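Local coordinates for protein putative fructosamine-3-kinase (Thermobifida fusca YX, PDB 3F7W) that probably acts as a kinase of the fructosamine kinase family and probably phosphorylates sugar-derived amine adducts, at residues R236-Y241 and G250-I255; H107-M112 and A221-L226; G126-L131 and H192-N197; P142-E147 and A213-H218; L65-R70 and A115-F120. All blocks are in the same frame, centred on the assembly; numbering follows the deposited sequence. Where two conformers were deposited one is given.

Contact 1: R236-Y241 and G250-I255; sequences RVRDAY and GWRARI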
# COMPACT_ATOMS: atom_id res chain seq x y z
N ARG A 236 -9.49 9.81 -15.05
CA ARG A 236 -9.40 8.80 -16.11
C ARG A 236 -9.15 7.40 -15.56
O ARG A 236 -9.70 6.43 -16.08
CB ARG A 236 -8.31 9.11 -17.11
CG ARG A 236 -8.69 10.18 -18.10
CD ARG A 236 -7.65 10.29 -19.21
NE ARG A 236 -8.08 11.16 -20.31
CZ ARG A 236 -8.06 12.49 -20.28
NH1 ARG A 236 -7.67 13.15 -19.20
NH2 ARG A 236 -8.45 13.17 -21.36
N VAL A 237 -8.33 7.30 -14.52
CA VAL A 237 -8.07 6.01 -13.87
C VAL A 237 -9.37 5.51 -13.27
O VAL A 237 -9.74 4.38 -13.51
CB VAL A 237 -6.98 6.08 -12.78
CG1 VAL A 237 -6.86 4.71 -12.00
CG2 VAL A 237 -5.61 6.53 -13.41
N ARG A 238 -10.05 6.35 -12.50
CA ARG A 238 -11.30 5.95 -11.83
C ARG A 238 -12.41 5.64 -12.81
O ARG A 238 -13.15 4.70 -12.60
CB ARG A 238 -11.78 7.02 -10.83
CG ARG A 238 -10.93 7.08 -9.58
CD ARG A 238 -11.59 7.86 -8.45
NE ARG A 238 -11.80 9.26 -8.83
CZ ARG A 238 -11.81 10.28 -7.97
NH1 ARG A 238 -11.62 10.11 -6.66
NH2 ARG A 238 -12.01 11.48 -8.44
N ASP A 239 -12.54 6.44 -13.87
CA ASP A 239 -13.54 6.17 -14.91
C ASP A 239 -13.32 4.82 -15.59
O ASP A 239 -14.27 4.05 -15.77
CB ASP A 239 -13.53 7.27 -15.99
CG ASP A 239 -14.13 8.59 -15.50
OD1 ASP A 239 -14.68 8.64 -14.39
OD2 ASP A 239 -14.01 9.58 -16.25
N ALA A 240 -12.08 4.54 -15.98
CA ALA A 240 -11.73 3.24 -16.58
C ALA A 240 -11.95 2.10 -15.58
O ALA A 240 -12.56 1.09 -15.92
CB ALA A 240 -10.30 3.26 -17.11
N TYR A 241 -11.54 2.28 -14.33
CA TYR A 241 -11.86 1.31 -13.25
C TYR A 241 -13.35 1.00 -13.15
O TYR A 241 -13.78 -0.17 -13.13
CB TYR A 241 -11.34 1.88 -11.93
CG TYR A 241 -11.48 0.96 -10.76
CD1 TYR A 241 -12.71 0.85 -10.07
CD2 TYR A 241 -10.41 0.21 -10.32
CE1 TYR A 241 -12.85 0.00 -8.98
CE2 TYR A 241 -10.54 -0.66 -9.21
CZ TYR A 241 -11.77 -0.74 -8.55
OH TYR A 241 -11.92 -1.56 -7.46
N GLY A 250 -22.67 5.69 -4.13
CA GLY A 250 -22.31 6.54 -3.00
C GLY A 250 -20.83 6.53 -2.63
O GLY A 250 -20.42 7.13 -1.62
N TRP A 251 -20.01 5.86 -3.44
CA TRP A 251 -18.58 5.79 -3.19
C TRP A 251 -17.89 7.14 -3.00
O TRP A 251 -17.01 7.26 -2.15
CB TRP A 251 -17.86 4.94 -4.27
CG TRP A 251 -17.88 5.51 -5.64
CD1 TRP A 251 -18.80 5.27 -6.60
CD2 TRP A 251 -16.91 6.40 -6.22
NE1 TRP A 251 -18.49 5.96 -7.74
CE2 TRP A 251 -17.33 6.65 -7.54
CE3 TRP A 251 -15.73 6.99 -5.76
CZ2 TRP A 251 -16.62 7.49 -8.40
CZ3 TRP A 251 -15.01 7.80 -6.62
CH2 TRP A 251 -15.47 8.06 -7.93
N ARG A 252 -18.27 8.16 -3.77
CA ARG A 252 -17.60 9.46 -3.62
C ARG A 252 -17.74 10.00 -2.21
O ARG A 252 -16.75 10.46 -1.62
CB ARG A 252 -18.10 10.50 -4.61
CG ARG A 252 -17.34 10.52 -5.91
CD ARG A 252 -17.84 11.62 -6.86
NE ARG A 252 -17.80 11.14 -8.24
CZ ARG A 252 -16.76 11.22 -9.06
NH1 ARG A 252 -15.63 11.80 -8.69
NH2 ARG A 252 -16.86 10.73 -10.29
N ALA A 253 -18.94 9.91 -1.66
CA ALA A 253 -19.21 10.40 -0.30
C ALA A 253 -18.43 9.63 0.77
O ALA A 253 -18.15 10.18 1.85
CB ALA A 253 -20.72 10.32 0.01
N ARG A 254 -18.11 8.37 0.49
CA ARG A 254 -17.33 7.53 1.41
C ARG A 254 -15.80 7.69 1.34
O ARG A 254 -15.08 7.08 2.12
CB ARG A 254 -17.69 6.05 1.21
CG ARG A 254 -19.11 5.70 1.61
CD ARG A 254 -19.34 4.18 1.58
NE ARG A 254 -19.15 3.62 0.23
CZ ARG A 254 -20.10 3.54 -0.70
NH1 ARG A 254 -21.34 3.96 -0.45
NH2 ARG A 254 -19.81 3.03 -1.88
N ILE A 255 -15.31 8.51 0.42
CA ILE A 255 -13.86 8.71 0.30
C ILE A 255 -13.19 9.12 1.61
O ILE A 255 -12.21 8.50 2.00
CB ILE A 255 -13.48 9.63 -0.89
CG1 ILE A 255 -13.84 8.92 -2.22
CG2 ILE A 255 -11.98 10.02 -0.82
CD1 ILE A 255 -13.69 9.78 -3.43
O HOH W 1 -13.67 9.98 -10.88

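Contact 2: H107-M112 and A221-L226; sequences HQLAAM and ADLAML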
# COMPACT_ATOMS: atom_id res chain seq x y z
N HIS A 107 -8.03 -0.25 -15.57
CA HIS A 107 -8.35 -1.66 -15.82
C HIS A 107 -7.47 -2.63 -15.02
O HIS A 107 -7.95 -3.64 -14.51
CB HIS A 107 -8.22 -1.97 -17.31
CG HIS A 107 -9.24 -1.29 -18.17
ND1 HIS A 107 -9.11 -1.20 -19.55
CD2 HIS A 107 -10.44 -0.71 -17.88
CE1 HIS A 107 -10.17 -0.59 -20.05
NE2 HIS A 107 -10.98 -0.27 -19.06
N GLN A 108 -6.17 -2.35 -14.97
CA GLN A 108 -5.22 -3.14 -14.22
C GLN A 108 -5.61 -3.24 -12.76
O GLN A 108 -5.57 -4.33 -12.16
CB GLN A 108 -3.80 -2.56 -14.31
CG GLN A 108 -3.12 -2.60 -15.67
CD GLN A 108 -1.75 -1.99 -15.62
OE1 GLN A 108 -1.59 -0.74 -15.62
NE2 GLN A 108 -0.72 -2.85 -15.48
N LEU A 109 -5.95 -2.11 -12.16
CA LEU A 109 -6.34 -2.08 -10.75
C LEU A 109 -7.64 -2.83 -10.47
O LEU A 109 -7.76 -3.50 -9.45
CB LEU A 109 -6.51 -0.62 -10.27
CG LEU A 109 -5.29 0.22 -9.89
CD1 LEU A 109 -5.82 1.64 -9.46
CD2 LEU A 109 -4.45 -0.42 -8.79
N ALA A 110 -8.63 -2.68 -11.35
CA ALA A 110 -9.87 -3.41 -11.22
C ALA A 110 -9.62 -4.93 -11.21
O ALA A 110 -10.18 -5.64 -10.38
CB ALA A 110 -10.87 -3.03 -12.37
N ALA A 111 -8.80 -5.44 -12.12
CA ALA A 111 -8.54 -6.88 -12.19
C ALA A 111 -7.78 -7.35 -10.93
O ALA A 111 -8.04 -8.43 -10.41
CB ALA A 111 -7.74 -7.23 -13.45
N MSE A 112 -6.87 -6.51 -10.47
CA MSE A 112 -6.09 -6.77 -9.26
C MSE A 112 -7.04 -6.92 -8.07
O MSE A 112 -7.01 -7.94 -7.39
CB MSE A 112 -5.08 -5.64 -8.96
CG MSE A 112 -4.26 -5.86 -7.69
SE MSE A 112 -3.03 -4.40 -7.42
CE MSE A 112 -4.33 -3.28 -6.47
N ALA A 221 -10.54 1.62 -0.45
CA ALA A 221 -9.34 2.08 0.24
C ALA A 221 -8.29 2.54 -0.75
O ALA A 221 -7.74 3.63 -0.62
CB ALA A 221 -8.76 0.98 1.18
N ASP A 222 -7.99 1.71 -1.74
CA ASP A 222 -6.90 2.04 -2.68
C ASP A 222 -7.25 3.29 -3.50
O ASP A 222 -6.42 4.17 -3.69
CB ASP A 222 -6.62 0.86 -3.64
CG ASP A 222 -5.67 -0.22 -3.03
OD1 ASP A 222 -5.11 -0.06 -1.92
OD2 ASP A 222 -5.49 -1.26 -3.71
N LEU A 223 -8.49 3.35 -3.97
CA LEU A 223 -8.94 4.50 -4.76
C LEU A 223 -8.98 5.77 -3.91
O LEU A 223 -8.72 6.86 -4.41
CB LEU A 223 -10.30 4.21 -5.40
CG LEU A 223 -10.26 3.51 -6.77
CD1 LEU A 223 -9.20 2.44 -6.81
CD2 LEU A 223 -11.62 2.95 -7.11
N ALA A 224 -9.31 5.63 -2.63
CA ALA A 224 -9.33 6.78 -1.72
C ALA A 224 -7.90 7.27 -1.44
O ALA A 224 -7.69 8.45 -1.26
CB ALA A 224 -10.04 6.43 -0.42
N MSE A 225 -6.94 6.35 -1.43
CA MSE A 225 -5.54 6.73 -1.23
C MSE A 225 -5.01 7.47 -2.45
O MSE A 225 -4.24 8.42 -2.31
CB MSE A 225 -4.66 5.51 -0.90
CG MSE A 225 -3.25 5.83 -0.55
SE MSE A 225 -3.21 6.88 1.12
CE MSE A 225 -1.37 6.49 1.78
N LEU A 226 -5.40 7.02 -3.64
CA LEU A 226 -5.05 7.76 -4.88
C LEU A 226 -5.58 9.20 -4.80
O LEU A 226 -4.89 10.16 -5.16
CB LEU A 226 -5.58 7.05 -6.12
CG LEU A 226 -4.88 5.73 -6.47
CD1 LEU A 226 -5.67 5.05 -7.62
CD2 LEU A 226 -3.38 5.99 -6.82

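Contact 3: G126-L131 and H192-N197; sequences GYIGPL and HGDLWN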
# COMPACT_ATOMS: atom_id res chain seq x y z
N GLY A 126 1.38 -8.21 9.16
CA GLY A 126 1.51 -7.04 8.33
C GLY A 126 2.33 -5.90 8.86
O GLY A 126 2.59 -5.80 10.07
N TYR A 127 2.74 -5.04 7.93
CA TYR A 127 3.40 -3.78 8.23
C TYR A 127 2.86 -2.69 7.33
O TYR A 127 2.50 -2.92 6.14
CB TYR A 127 4.93 -3.86 8.02
CG TYR A 127 5.63 -4.61 9.12
CD1 TYR A 127 6.04 -3.94 10.28
CD2 TYR A 127 5.80 -5.99 9.06
CE1 TYR A 127 6.65 -4.62 11.33
CE2 TYR A 127 6.44 -6.67 10.09
CZ TYR A 127 6.85 -5.99 11.23
OH TYR A 127 7.47 -6.67 12.27
N ILE A 128 2.90 -1.48 7.87
CA ILE A 128 2.63 -0.27 7.11
C ILE A 128 3.81 0.64 7.46
O ILE A 128 3.96 1.09 8.59
CB ILE A 128 1.22 0.27 7.43
CG1 ILE A 128 0.86 1.44 6.49
CG2 ILE A 128 1.06 0.67 8.95
CD1 ILE A 128 0.59 0.99 4.99
N GLY A 129 4.71 0.81 6.49
CA GLY A 129 6.08 1.24 6.75
C GLY A 129 6.72 0.35 7.80
O GLY A 129 6.62 -0.87 7.69
N PRO A 130 7.33 0.94 8.83
CA PRO A 130 7.89 0.18 9.94
C PRO A 130 6.88 -0.17 11.04
O PRO A 130 7.26 -0.81 12.03
CB PRO A 130 8.96 1.14 10.51
CG PRO A 130 8.37 2.50 10.32
CD PRO A 130 7.52 2.41 9.02
N LEU A 131 5.62 0.26 10.92
CA LEU A 131 4.65 0.00 11.98
C LEU A 131 3.96 -1.32 11.76
O LEU A 131 3.57 -1.62 10.61
CB LEU A 131 3.56 1.09 12.05
CG LEU A 131 3.97 2.48 12.50
CD1 LEU A 131 2.75 3.46 12.38
CD2 LEU A 131 4.54 2.42 13.89
N HIS A 192 -3.69 -3.11 -2.56
CA HIS A 192 -2.30 -2.70 -2.41
C HIS A 192 -2.00 -2.25 -0.95
O HIS A 192 -0.98 -2.63 -0.37
CB HIS A 192 -1.99 -1.61 -3.44
CG HIS A 192 -0.61 -1.07 -3.35
ND1 HIS A 192 -0.25 -0.11 -2.43
CD2 HIS A 192 0.50 -1.32 -4.09
CE1 HIS A 192 1.03 0.19 -2.59
NE2 HIS A 192 1.51 -0.53 -3.59
N GLY A 193 -2.86 -1.42 -0.39
CA GLY A 193 -2.79 -1.00 1.01
C GLY A 193 -2.03 0.29 1.30
O GLY A 193 -2.12 0.80 2.41
N ASP A 194 -1.27 0.79 0.34
CA ASP A 194 -0.56 2.06 0.45
C ASP A 194 -0.43 2.75 -0.91
O ASP A 194 0.67 3.19 -1.33
CB ASP A 194 0.82 1.84 1.08
CG ASP A 194 1.46 3.12 1.60
OD1 ASP A 194 0.74 4.09 1.96
OD2 ASP A 194 2.70 3.15 1.66
N LEU A 195 -1.57 2.86 -1.61
CA LEU A 195 -1.56 3.27 -3.00
C LEU A 195 -1.71 4.77 -3.15
O LEU A 195 -2.74 5.27 -3.61
CB LEU A 195 -2.64 2.52 -3.79
CG LEU A 195 -2.49 2.54 -5.31
CD1 LEU A 195 -1.22 1.77 -5.71
CD2 LEU A 195 -3.79 1.99 -6.02
N TRP A 196 -0.66 5.50 -2.80
CA TRP A 196 -0.57 6.94 -3.11
C TRP A 196 0.36 7.13 -4.31
O TRP A 196 1.03 6.17 -4.74
CB TRP A 196 -0.14 7.76 -1.88
CG TRP A 196 1.28 7.50 -1.47
CD1 TRP A 196 1.75 6.42 -0.82
CD2 TRP A 196 2.39 8.35 -1.72
NE1 TRP A 196 3.12 6.54 -0.64
CE2 TRP A 196 3.53 7.73 -1.18
CE3 TRP A 196 2.53 9.61 -2.32
CZ2 TRP A 196 4.80 8.30 -1.27
CZ3 TRP A 196 3.79 10.17 -2.40
CH2 TRP A 196 4.90 9.53 -1.87
N ASN A 197 0.41 8.35 -4.85
CA ASN A 197 1.03 8.59 -6.16
C ASN A 197 2.51 8.16 -6.26
O ASN A 197 2.97 7.73 -7.31
CB ASN A 197 0.88 10.06 -6.61
CG ASN A 197 1.50 11.05 -5.63
OD1 ASN A 197 2.74 11.18 -5.58
ND2 ASN A 197 0.68 11.72 -4.85

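Contact 4: P142-E147 and A213-H218; sequences PEFYAE and AAHGGH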
# COMPACT_ATOMS: atom_id res chain seq x y z
N PRO A 142 -16.59 -3.44 8.79
CA PRO A 142 -16.58 -2.41 9.84
C PRO A 142 -15.76 -2.79 11.06
O PRO A 142 -15.00 -1.97 11.57
CB PRO A 142 -18.08 -2.26 10.21
CG PRO A 142 -18.81 -2.71 8.98
CD PRO A 142 -17.96 -3.84 8.44
N GLU A 143 -15.88 -4.04 11.51
CA GLU A 143 -15.09 -4.52 12.64
C GLU A 143 -13.58 -4.56 12.34
O GLU A 143 -12.75 -4.17 13.15
CB GLU A 143 -15.57 -5.92 13.05
CG GLU A 143 -16.95 -5.95 13.70
CD GLU A 143 -18.14 -5.66 12.77
OE1 GLU A 143 -18.05 -5.83 11.52
OE2 GLU A 143 -19.18 -5.25 13.31
N PHE A 144 -13.24 -5.11 11.19
CA PHE A 144 -11.87 -5.12 10.73
C PHE A 144 -11.28 -3.70 10.69
O PHE A 144 -10.18 -3.45 11.20
CB PHE A 144 -11.83 -5.77 9.35
CG PHE A 144 -10.54 -5.61 8.64
CD1 PHE A 144 -9.42 -6.33 9.03
CD2 PHE A 144 -10.43 -4.74 7.56
CE1 PHE A 144 -8.22 -6.17 8.37
CE2 PHE A 144 -9.22 -4.60 6.89
CZ PHE A 144 -8.13 -5.31 7.30
N TYR A 145 -12.00 -2.76 10.10
CA TYR A 145 -11.47 -1.42 9.91
C TYR A 145 -11.28 -0.72 11.26
O TYR A 145 -10.20 -0.22 11.56
CB TYR A 145 -12.41 -0.62 9.02
CG TYR A 145 -11.83 0.68 8.50
CD1 TYR A 145 -10.69 0.68 7.72
CD2 TYR A 145 -12.45 1.90 8.76
CE1 TYR A 145 -10.16 1.87 7.20
CE2 TYR A 145 -11.94 3.09 8.24
CZ TYR A 145 -10.79 3.07 7.47
OH TYR A 145 -10.26 4.24 6.96
N ALA A 146 -12.33 -0.73 12.08
CA ALA A 146 -12.28 -0.10 13.40
C ALA A 146 -11.14 -0.67 14.25
O ALA A 146 -10.28 0.07 14.72
CB ALA A 146 -13.62 -0.21 14.13
N GLU A 147 -11.11 -1.99 14.39
CA GLU A 147 -10.25 -2.65 15.39
C GLU A 147 -8.81 -2.85 14.91
O GLU A 147 -7.87 -2.82 15.72
CB GLU A 147 -10.84 -4.00 15.77
CG GLU A 147 -12.24 -3.91 16.37
CD GLU A 147 -12.93 -5.25 16.46
OE1 GLU A 147 -12.23 -6.26 16.59
OE2 GLU A 147 -14.17 -5.31 16.45
N ALA A 213 1.40 -2.78 1.04
CA ALA A 213 1.07 -3.28 2.38
C ALA A 213 -0.19 -4.15 2.15
O ALA A 213 -1.31 -3.86 2.59
CB ALA A 213 0.81 -2.11 3.36
N ALA A 214 0.00 -5.23 1.39
CA ALA A 214 -1.08 -5.92 0.72
C ALA A 214 -1.93 -6.73 1.70
O ALA A 214 -1.42 -7.37 2.63
CB ALA A 214 -0.57 -6.82 -0.44
N HIS A 215 -3.25 -6.69 1.49
CA HIS A 215 -4.15 -7.50 2.28
C HIS A 215 -5.53 -7.52 1.67
O HIS A 215 -5.79 -6.79 0.69
CB HIS A 215 -4.22 -6.98 3.74
CG HIS A 215 -4.67 -5.55 3.89
ND1 HIS A 215 -3.81 -4.50 3.66
CD2 HIS A 215 -5.85 -5.00 4.25
CE1 HIS A 215 -4.43 -3.36 3.90
NE2 HIS A 215 -5.67 -3.62 4.27
N GLY A 216 -6.40 -8.36 2.24
CA GLY A 216 -7.82 -8.32 1.95
C GLY A 216 -8.42 -7.09 2.61
O GLY A 216 -8.35 -6.95 3.83
N GLY A 217 -8.97 -6.20 1.79
CA GLY A 217 -9.43 -4.89 2.26
C GLY A 217 -10.59 -4.44 1.41
O GLY A 217 -10.99 -5.15 0.48
N HIS A 218 -11.13 -3.27 1.72
CA HIS A 218 -12.14 -2.69 0.88
C HIS A 218 -11.45 -2.05 -0.30
O HIS A 218 -10.53 -1.26 -0.14
CB HIS A 218 -12.96 -1.66 1.66
CG HIS A 218 -14.30 -1.41 1.08
ND1 HIS A 218 -14.49 -0.99 -0.23
CD2 HIS A 218 -15.54 -1.55 1.61
CE1 HIS A 218 -15.78 -0.85 -0.46
NE2 HIS A 218 -16.44 -1.17 0.64

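Contact 5: L65-R70 and A115-F120; sequences LDWLGR and AGAESF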
# COMPACT_ATOMS: atom_id res chain seq x y z
N LEU A 65 3.53 -9.11 -2.48
CA LEU A 65 3.76 -8.96 -3.93
C LEU A 65 3.31 -10.22 -4.69
O LEU A 65 2.66 -10.11 -5.75
CB LEU A 65 5.24 -8.67 -4.22
CG LEU A 65 5.79 -7.28 -3.94
CD1 LEU A 65 7.34 -7.24 -3.95
CD2 LEU A 65 5.19 -6.22 -4.90
N ASP A 66 3.61 -11.40 -4.15
CA ASP A 66 3.23 -12.65 -4.81
C ASP A 66 1.73 -12.78 -4.89
O ASP A 66 1.17 -13.19 -5.90
CB ASP A 66 3.85 -13.85 -4.07
CG ASP A 66 3.40 -15.19 -4.63
OD1 ASP A 66 3.79 -15.53 -5.74
OD2 ASP A 66 2.66 -15.89 -3.93
N TRP A 67 1.07 -12.46 -3.79
CA TRP A 67 -0.36 -12.61 -3.68
C TRP A 67 -1.11 -11.58 -4.51
O TRP A 67 -2.10 -11.89 -5.19
CB TRP A 67 -0.72 -12.53 -2.20
CG TRP A 67 -2.19 -12.69 -1.86
CD1 TRP A 67 -2.90 -13.86 -1.80
CD2 TRP A 67 -3.08 -11.66 -1.42
NE1 TRP A 67 -4.20 -13.61 -1.41
CE2 TRP A 67 -4.33 -12.27 -1.15
CE3 TRP A 67 -2.94 -10.28 -1.23
CZ2 TRP A 67 -5.44 -11.54 -0.69
CZ3 TRP A 67 -4.04 -9.56 -0.79
CH2 TRP A 67 -5.26 -10.18 -0.51
N LEU A 68 -0.65 -10.35 -4.49
CA LEU A 68 -1.30 -9.29 -5.22
C LEU A 68 -1.09 -9.38 -6.72
O LEU A 68 -1.91 -8.88 -7.51
CB LEU A 68 -0.75 -7.96 -4.65
CG LEU A 68 -1.45 -6.66 -4.83
CD1 LEU A 68 -2.83 -6.69 -4.10
CD2 LEU A 68 -0.47 -5.57 -4.30
N GLY A 69 -0.05 -10.11 -7.14
CA GLY A 69 0.41 -10.10 -8.51
C GLY A 69 -0.29 -11.08 -9.44
O GLY A 69 0.06 -11.16 -10.60
N ARG A 70 -1.26 -11.83 -8.92
CA ARG A 70 -1.93 -12.88 -9.69
C ARG A 70 -3.26 -12.33 -10.25
O ARG A 70 -4.37 -12.76 -9.90
CB ARG A 70 -2.12 -14.13 -8.82
CG ARG A 70 -0.80 -14.64 -8.21
CD ARG A 70 -0.99 -15.87 -7.37
NE ARG A 70 -0.32 -15.77 -6.07
CZ ARG A 70 -0.51 -16.60 -5.04
NH1 ARG A 70 -1.33 -17.65 -5.16
NH2 ARG A 70 0.12 -16.39 -3.89
N ALA A 115 -9.51 -10.09 -8.17
CA ALA A 115 -8.94 -11.40 -7.84
C ALA A 115 -9.54 -11.88 -6.51
O ALA A 115 -9.73 -13.06 -6.31
CB ALA A 115 -7.42 -11.29 -7.77
N GLY A 116 -9.87 -10.94 -5.63
CA GLY A 116 -10.64 -11.24 -4.44
C GLY A 116 -9.86 -11.93 -3.33
O GLY A 116 -8.77 -12.42 -3.53
N ALA A 117 -10.44 -11.96 -2.14
CA ALA A 117 -9.78 -12.54 -0.99
C ALA A 117 -10.78 -13.31 -0.17
O ALA A 117 -11.98 -13.04 -0.20
CB ALA A 117 -9.13 -11.44 -0.18
N GLU A 118 -10.28 -14.29 0.58
CA GLU A 118 -11.10 -15.16 1.38
C GLU A 118 -11.67 -14.38 2.56
O GLU A 118 -12.81 -14.60 2.97
CB GLU A 118 -10.27 -16.35 1.87
CG GLU A 118 -9.30 -16.91 0.80
CD GLU A 118 -9.43 -18.41 0.57
OE1 GLU A 118 -10.58 -18.90 0.50
OE2 GLU A 118 -8.39 -19.09 0.44
N SER A 119 -10.88 -13.45 3.08
CA SER A 119 -11.29 -12.63 4.21
C SER A 119 -10.57 -11.29 4.14
O SER A 119 -9.70 -11.07 3.29
CB SER A 119 -10.91 -13.35 5.51
OG SER A 119 -9.50 -13.30 5.70
N PHE A 120 -10.98 -10.37 5.01
CA PHE A 120 -10.21 -9.17 5.29
C PHE A 120 -8.95 -9.59 6.05
O PHE A 120 -8.98 -10.55 6.79
CB PHE A 120 -11.05 -8.19 6.07
CG PHE A 120 -12.27 -7.75 5.32
CD1 PHE A 120 -12.17 -6.79 4.33
CD2 PHE A 120 -13.51 -8.35 5.57
CE1 PHE A 120 -13.29 -6.40 3.60
CE2 PHE A 120 -14.64 -7.96 4.85
CZ PHE A 120 -14.53 -6.99 3.87

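Contact 1: R236-Y241 and G250-I255
Arg238 lays its side chain against Trp251 and Ile255, bridging two consecutive helices, 234-244 and 251-270, in the helical lobe of a kinase-like fold. The short segments run roughly antiparallel, their N-to-C directions 136° apart, and their axes approach no closer than 14.7 Å, so long side chains do the bridging. Arg238 holds CG anti to its carbonyl carbon (chi1 -73°) and bends at chi3. CD comes obliquely to the benzo end of the indole, 3.9 Å from Trp251 CZ3, and Trp251 CH2 lies over one face of the guanidinium, with guanidinium and ring planes 62° apart. Ile255 approaches from the opposite direction and brings its CD1 methyl to 3.9 Å from Arg238 NH1. In one of two deposited conformers, Arg252 folds back over its own neighbour, and Trp251 CH2 lies over the centre of one face of its guanidinium. There its NH1 stands 3.6 Å from Arg238 NH2, a like-charge approach that depends on this conformer. The Arg238 charge is countered by a salt bridge from NH2 to Asp235, one helical turn back. At the indole edge, water 1 accepts from Arg238 NE at 2.9 Å and weakly from NH2 of the modelled Arg252.

Contact 2: H107-M112 and A221-L226
Asp222 OD2 is gripped by two donors, His113 NE2 and the backbone N of His192, while the CE methyl of selenomethionine Met112 touches it at 3.6 Å. OD1 takes the backbone N of Gly193, so this buried carboxylate is tied at both oxygens and holds the 192-197 loop by its backbone, much as the helix F aspartate does in protein kinases. Met112 meets it at about a right angle: CG lies anti to the backbone N (chi1 179°), the chain runs straight on to selenium, and a turn at chi3 delivers only the methyl. One helical turn away the contact becomes wholly apolar. Leu109 and Leu226 reach toward each other tip to tip, with Leu109 CD1 3.9 Å from Leu226 CD1; Leu223, modelled in two conformers, lies slightly farther off. The segments run nearly antiparallel, at 148°. Leu195 from the loop after strand 189-191 also packs on Leu109, Tyr241 of helix 234-244 touches both helices, Val244 packs on helix 99-114, and helix 251-270 covers helix 219-229 at Ala224 and Met225.

Contact 3: G126-L131 and H192-N197
Ile128 extends CG1 anti to its backbone N (chi1 -172°) and then turns at chi2 (70°), which carries CD1 across to Gly193 and Asp194. That single methyl makes the contact: it lies 3.7 Å from Gly193 O and 4.0 Å from Asp194 CB. Asp194 also sets CG anti to its backbone N, and the two side chains cross obliquely. Ile128 opens a type II' turn, Ile128 to Leu131, that links the two short strands of a beta hairpin; the turn is closed by Leu131 N to Ile128 O at 3.0 Å, and Ile128 N to Leu131 O, at 2.8 Å, is the second bond of the pair. Gly129 occupies the second position of the turn with positive phi. Across the contact the sequence reads His-Gly-Asp, consistent with the catalytic loop of kinase-like folds. This loop is braced from within: Asp194 N donates to His192 ND1 at 3.1 Å, tilted 16° from the imidazole plane, while NE2 of the same ring bonds to Ile210 O. Leu195 CD1 sits over the centre of the His192 ring. Tyr153 and Val265, from two helices, also pack on Ile128. The chemistry across the contact is therefore purely van der Waals: the hairpin offers a methyl to a backbone carbonyl and a beta carbon, and the bonds that shape the loop run within it and to its other neighbours, not to the hairpin.

Contact 4: P142-E147 and A213-H218
Phe144, on helix 141-159, points its ring at His215 and Gly216 in the extended loop that leads to helix 219-229 of the kinase-like helical lobe. Its CG is anti to the backbone N (chi1 169°), which directs the ring at the loop, CZ foremost. His215 CD2 meets that leading edge near the phenyl plane, 3.8 Å from Phe144 CZ, and Gly216 O approaches the same CZ obliquely, also at 3.8 Å. His215 adopts the less common first torsion, with CG between the backbone N and the carbonyl carbon (chi1 58°). This torsion turns CD2 to the phenyl ring and ND1 to Ala213. The chain turns a corner at 216, and at Gly217 a beta carbon would crowd His215 CD2; backbone bonds tie His215 to Ile191 and Gly217 to Ala189. Arg149, on the same helix as Phe144, touches both side chains. At the far end His218 is the N-cap of helix 219-229, its ND1 bonded to Glu220 N. The pose of His215 is fixed by ND1 donating to Ala213 O at 2.8 Å, with the oxygen in the imidazole plane and an N-H...O angle of 151°.

Contact 5: L65-R70 and A115-F120
Trp67 and Ala117 make the apolar part of this surface contact. With CG anti to the backbone N (chi1 -179°), the indole stretches out from helix 57-68 and presents its benzo edge to the alanine methyl: Ala117 CB lies in the ring plane, 3.7 Å from Trp67 CZ2 and 4.1 Å from Trp67 CH2. A second, looser touch brings Ala115 CB to 4.0 Å from Arg70 O, where the helix has just ended. Polar links run through a third residue. Arg190, on strand 189-191, donates from NE to Gly116 O and from NH1 to Trp67 O, and its charge makes a cation-pi contact with the Trp67 ring; one guanidinium thus fastens both segments. Trp124 meets the same indole edge-to-face. Within its own segment Arg70, in one of two conformers, donates from NE to Asp66 O at 3.0 Å and forms a salt bridge from NH2 to Asp66 OD2, whose hydrogen bond is weak. Gly116 leaves helix 99-114 with positive phi. In sequence, helix 57-68 falls between strands 41-46 and 79-83, as the C helix does in protein kinases, so the contact joins the sheet-bearing lobe to the helical lobe, an arrangement consistent with a bilobal kinase fold.

From the N terminus, contact 5 closes first, joining helix 57-68 of the sheet lobe to the connection after helix 99-114. Contact 2 opens before contact 5 has closed, so the two cross; it spans the longest loop, from 107-112 to 221-226. Contacts 3 and 4 nest inside that loop and cross each other, their segments meeting where His192 O probably bonds to Ala213 N at 2.8 Å. Contact 3 ties the hairpin 126-133 to the 192-197 loop, and contact 4 ties helix 141-159 to the loop before helix 219-229. Contact 4 also abuts contact 5, with Trp67 CH2 3.5 Å from Gly216 N. Contact 1 follows in series, a short local closure, packed onto contact 2 through Tyr241.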